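Local coordinates for glyceraldehyde-3-phosphate dehydrogenase (Sulfolobus solfataricus, PDB 1B7G), which oxidises and phosphorylates glyceraldehyde 3-phosphate in glycolysis, using NADP in preference to NAD, as a homotetramer, at residues D271-D283 and L294-P306. The protein carries 1 engineered substitution. Numbering follows the deposited sequence.
Sequences DRNDIPEVMIFSD and LMYAVHQESIVVP
The contact lies on the beta hairpin of strands 278-288 and 291-298, in the mixed sheet of the catalytic domain. Met279 N donates to Ala297 O (3.1 Å), and Ala297 N donates back to Met279 O. Phe281 N donates to Met295 O (3.1 Å). On one side of the sheet, Val278 CG1 lies over a face of the Tyr296 ring, 3.9 Å from its centroid, a CH-pi contact. On the other, Met279 CB meets Ala297 CB, and Phe281 turns its ring edge to the backbone of Tyr296. Past the strands the direct backbone pairing stops, and a water bridges Ile275 O and Glu277 O to His299 N. With CG anti to the backbone N (chi1 -179°), the His299 imidazole reaches the 271-283 loop. Its ND1 accepts a straight bond from Ile275 N (3.2 Å, 174°), tilted from the ring plane, and also bonds Ser302 OG. NE2 donates to the anti lone pair of Glu301 OE1 (2.6 Å), close to that plane. A leucine in place of His299 would probably leave Ile275 N, Ser302 OG and Glu301 OE1 without these bonds. Glu301 OE2 forms a salt bridge with Arg266 of the second subunit. Bonds at both ring nitrogens fix the imidazole's rotation and fit a neutral ring with its proton on NE2, probably steadied by the Glu301 carboxylate.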
# COMPACT_ATOMS: atom_id res chain seq x y z
N ASP A 271 8.52 -0.54 -3.28
CA ASP A 271 8.19 0.88 -3.25
C ASP A 271 6.76 1.14 -3.65
O ASP A 271 6.35 0.77 -4.76
CB ASP A 271 9.15 1.64 -4.18
CG ASP A 271 9.06 3.14 -3.97
OD1 ASP A 271 8.22 3.82 -4.58
OD2 ASP A 271 9.88 3.65 -3.16
N ARG A 272 5.95 1.77 -2.80
CA ARG A 272 4.55 2.05 -3.09
C ARG A 272 3.74 0.77 -3.26
O ARG A 272 2.60 0.82 -3.74
CB ARG A 272 4.32 2.93 -4.32
CG ARG A 272 5.05 4.24 -4.42
CD ARG A 272 4.40 5.25 -5.33
NE ARG A 272 4.89 6.61 -5.18
CZ ARG A 272 6.06 7.07 -5.61
NH1 ARG A 272 6.91 6.26 -6.21
NH2 ARG A 272 6.38 8.37 -5.46
N ASN A 273 4.17 -0.39 -2.84
CA ASN A 273 3.55 -1.66 -3.05
C ASN A 273 3.44 -1.95 -4.56
O ASN A 273 2.64 -2.82 -4.90
CB ASN A 273 2.14 -1.83 -2.45
CG ASN A 273 1.78 -0.95 -1.30
OD1 ASN A 273 0.71 -0.32 -1.29
ND2 ASN A 273 2.71 -0.77 -0.36
N ASP A 274 4.29 -1.39 -5.42
CA ASP A 274 4.24 -1.60 -6.85
C ASP A 274 4.66 -2.99 -7.28
O ASP A 274 5.59 -3.60 -6.77
CB ASP A 274 5.10 -0.56 -7.63
CG ASP A 274 4.45 0.80 -7.57
OD1 ASP A 274 3.26 0.88 -7.12
OD2 ASP A 274 5.07 1.80 -7.97
N ILE A 275 3.93 -3.55 -8.27
CA ILE A 275 4.34 -4.82 -8.88
C ILE A 275 4.28 -4.59 -10.39
O ILE A 275 3.25 -4.83 -11.04
CB ILE A 275 3.49 -6.01 -8.52
CG1 ILE A 275 3.45 -6.31 -7.00
CG2 ILE A 275 3.88 -7.29 -9.28
CD1 ILE A 275 2.45 -7.40 -6.65
N PRO A 276 5.39 -4.14 -10.97
CA PRO A 276 5.43 -3.78 -12.37
C PRO A 276 5.43 -4.96 -13.33
O PRO A 276 5.36 -4.77 -14.55
CB PRO A 276 6.70 -2.97 -12.53
CG PRO A 276 7.32 -2.83 -11.18
CD PRO A 276 6.65 -3.78 -10.25
N GLU A 277 5.68 -6.16 -12.86
CA GLU A 277 5.73 -7.36 -13.65
C GLU A 277 4.35 -7.93 -13.99
O GLU A 277 3.44 -7.81 -13.15
CB GLU A 277 6.51 -8.44 -12.90
CG GLU A 277 7.95 -8.01 -12.53
CD GLU A 277 8.05 -7.27 -11.22
OE1 GLU A 277 7.01 -7.06 -10.55
OE2 GLU A 277 9.19 -6.87 -10.83
N VAL A 278 4.24 -8.64 -15.10
CA VAL A 278 2.98 -9.35 -15.43
C VAL A 278 2.89 -10.53 -14.50
O VAL A 278 3.91 -11.24 -14.37
CB VAL A 278 2.97 -9.81 -16.91
CG1 VAL A 278 1.75 -10.69 -17.25
CG2 VAL A 278 2.92 -8.58 -17.82
N MET A 279 1.78 -10.72 -13.77
CA MET A 279 1.66 -11.76 -12.77
C MET A 279 0.87 -12.98 -13.29
O MET A 279 -0.37 -12.94 -13.29
CB MET A 279 0.97 -11.24 -11.50
CG MET A 279 1.80 -10.28 -10.66
SD MET A 279 0.80 -9.14 -9.68
CE MET A 279 0.50 -7.83 -10.80
N ILE A 280 1.56 -13.97 -13.84
CA ILE A 280 0.87 -15.11 -14.44
C ILE A 280 0.59 -16.18 -13.39
O ILE A 280 1.49 -16.60 -12.66
CB ILE A 280 1.67 -15.74 -15.60
CG1 ILE A 280 1.83 -14.72 -16.73
CG2 ILE A 280 1.00 -17.03 -16.09
CD1 ILE A 280 2.70 -15.16 -17.88
N PHE A 281 -0.67 -16.59 -13.31
CA PHE A 281 -1.06 -17.67 -12.40
C PHE A 281 -0.61 -19.00 -12.96
O PHE A 281 -1.09 -19.44 -14.01
CB PHE A 281 -2.60 -17.64 -12.18
CG PHE A 281 -2.94 -16.42 -11.33
CD1 PHE A 281 -3.12 -15.18 -11.92
CD2 PHE A 281 -3.01 -16.55 -9.95
CE1 PHE A 281 -3.43 -14.09 -11.15
CE2 PHE A 281 -3.29 -15.44 -9.16
CZ PHE A 281 -3.49 -14.22 -9.77
N SER A 282 0.42 -19.58 -12.34
CA SER A 282 1.05 -20.79 -12.84
C SER A 282 0.17 -22.01 -12.91
O SER A 282 0.29 -22.74 -13.92
CB SER A 282 2.35 -21.12 -12.07
OG SER A 282 2.09 -21.61 -10.78
N ASP A 283 -0.87 -22.12 -12.10
CA ASP A 283 -1.84 -23.20 -12.23
C ASP A 283 -2.78 -22.94 -13.41
O ASP A 283 -3.45 -23.90 -13.81
CB ASP A 283 -2.71 -23.30 -10.96
CG ASP A 283 -2.01 -24.00 -9.82
OD1 ASP A 283 -0.82 -24.34 -9.93
OD2 ASP A 283 -2.66 -24.24 -8.77
N LEU A 294 -4.15 -19.15 -20.37
CA LEU A 294 -3.63 -18.76 -19.05
C LEU A 294 -4.30 -17.47 -18.58
O LEU A 294 -4.96 -16.72 -19.33
CB LEU A 294 -2.11 -18.66 -19.03
CG LEU A 294 -1.49 -17.68 -20.04
CD1 LEU A 294 -1.41 -16.29 -19.47
CD2 LEU A 294 -0.10 -18.19 -20.47
N MET A 295 -4.11 -17.11 -17.32
CA MET A 295 -4.65 -15.82 -16.84
C MET A 295 -3.57 -15.11 -16.03
O MET A 295 -2.67 -15.76 -15.46
CB MET A 295 -5.90 -16.09 -15.94
CG MET A 295 -5.47 -16.93 -14.74
SD MET A 295 -6.71 -17.05 -13.49
CE MET A 295 -7.92 -18.13 -14.16
N TYR A 296 -3.66 -13.79 -15.99
CA TYR A 296 -2.65 -13.03 -15.25
C TYR A 296 -3.23 -11.76 -14.69
O TYR A 296 -4.26 -11.23 -15.18
CB TYR A 296 -1.40 -12.83 -16.15
CG TYR A 296 -1.62 -12.17 -17.49
CD1 TYR A 296 -1.79 -10.78 -17.59
CD2 TYR A 296 -1.61 -12.88 -18.66
CE1 TYR A 296 -1.97 -10.18 -18.82
CE2 TYR A 296 -1.77 -12.29 -19.90
CZ TYR A 296 -1.98 -10.94 -19.97
OH TYR A 296 -2.20 -10.35 -21.19
N ALA A 297 -2.55 -11.24 -13.65
CA ALA A 297 -2.90 -9.94 -13.10
C ALA A 297 -1.99 -8.85 -13.63
O ALA A 297 -0.81 -9.11 -13.97
CB ALA A 297 -2.86 -9.94 -11.56
N VAL A 298 -2.46 -7.61 -13.69
CA VAL A 298 -1.65 -6.48 -14.13
C VAL A 298 -1.78 -5.33 -13.11
O VAL A 298 -2.89 -4.90 -12.83
CB VAL A 298 -2.09 -5.96 -15.50
CG1 VAL A 298 -1.28 -4.76 -15.96
CG2 VAL A 298 -2.03 -7.06 -16.59
N HIS A 299 -0.67 -4.90 -12.53
CA HIS A 299 -0.71 -3.74 -11.62
C HIS A 299 -0.58 -2.49 -12.45
O HIS A 299 0.53 -2.07 -12.85
CB HIS A 299 0.35 -3.81 -10.52
CG HIS A 299 0.24 -2.61 -9.59
ND1 HIS A 299 1.34 -1.93 -9.12
CD2 HIS A 299 -0.82 -1.97 -9.08
CE1 HIS A 299 0.96 -0.92 -8.37
NE2 HIS A 299 -0.37 -0.94 -8.31
N GLN A 300 -1.72 -1.83 -12.69
CA GLN A 300 -1.78 -0.73 -13.63
C GLN A 300 -1.04 0.51 -13.16
O GLN A 300 -0.69 1.33 -14.01
CB GLN A 300 -3.19 -0.28 -14.03
CG GLN A 300 -4.00 0.33 -12.90
CD GLN A 300 -4.31 -0.63 -11.79
OE1 GLN A 300 -4.38 -1.87 -11.94
NE2 GLN A 300 -4.50 -0.11 -10.57
N GLU A 301 -0.84 0.66 -11.85
CA GLU A 301 -0.12 1.88 -11.45
C GLU A 301 1.36 1.86 -11.86
O GLU A 301 1.96 2.94 -11.95
CB GLU A 301 -0.23 2.04 -9.94
CG GLU A 301 -1.70 2.29 -9.50
CD GLU A 301 -1.71 2.32 -7.94
OE1 GLU A 301 -1.44 1.27 -7.33
OE2 GLU A 301 -1.92 3.40 -7.39
N SER A 302 1.93 0.70 -12.04
CA SER A 302 3.37 0.60 -12.29
C SER A 302 3.86 -0.15 -13.50
O SER A 302 5.09 -0.03 -13.76
CB SER A 302 3.98 -0.06 -11.04
OG SER A 302 3.64 -1.40 -10.89
N ILE A 303 3.10 -0.99 -14.17
CA ILE A 303 3.63 -1.78 -15.27
C ILE A 303 4.36 -0.98 -16.33
O ILE A 303 5.44 -1.45 -16.76
CB ILE A 303 2.55 -2.68 -15.92
CG1 ILE A 303 3.22 -3.48 -17.06
CG2 ILE A 303 1.36 -1.82 -16.38
CD1 ILE A 303 2.38 -4.69 -17.52
N VAL A 304 3.95 0.24 -16.66
CA VAL A 304 4.63 0.98 -17.71
C VAL A 304 5.85 1.77 -17.25
O VAL A 304 6.53 2.36 -18.11
CB VAL A 304 3.73 1.87 -18.56
CG1 VAL A 304 2.66 1.05 -19.28
CG2 VAL A 304 3.09 3.03 -17.82
N VAL A 305 6.12 1.84 -15.97
CA VAL A 305 7.29 2.59 -15.48
C VAL A 305 8.60 2.15 -16.10
O VAL A 305 9.22 3.01 -16.76
CB VAL A 305 7.29 2.58 -13.94
CG1 VAL A 305 8.52 3.24 -13.33
CG2 VAL A 305 6.02 3.36 -13.52
N PRO A 306 9.04 0.91 -16.04
CA PRO A 306 10.25 0.45 -16.67
C PRO A 306 10.23 0.65 -18.17
O PRO A 306 11.26 1.06 -18.77
CB PRO A 306 10.45 -0.98 -16.23
CG PRO A 306 9.07 -1.43 -15.86
CD PRO A 306 8.32 -0.22 -15.37
O HOH W 1 1.96 -5.34 -13.38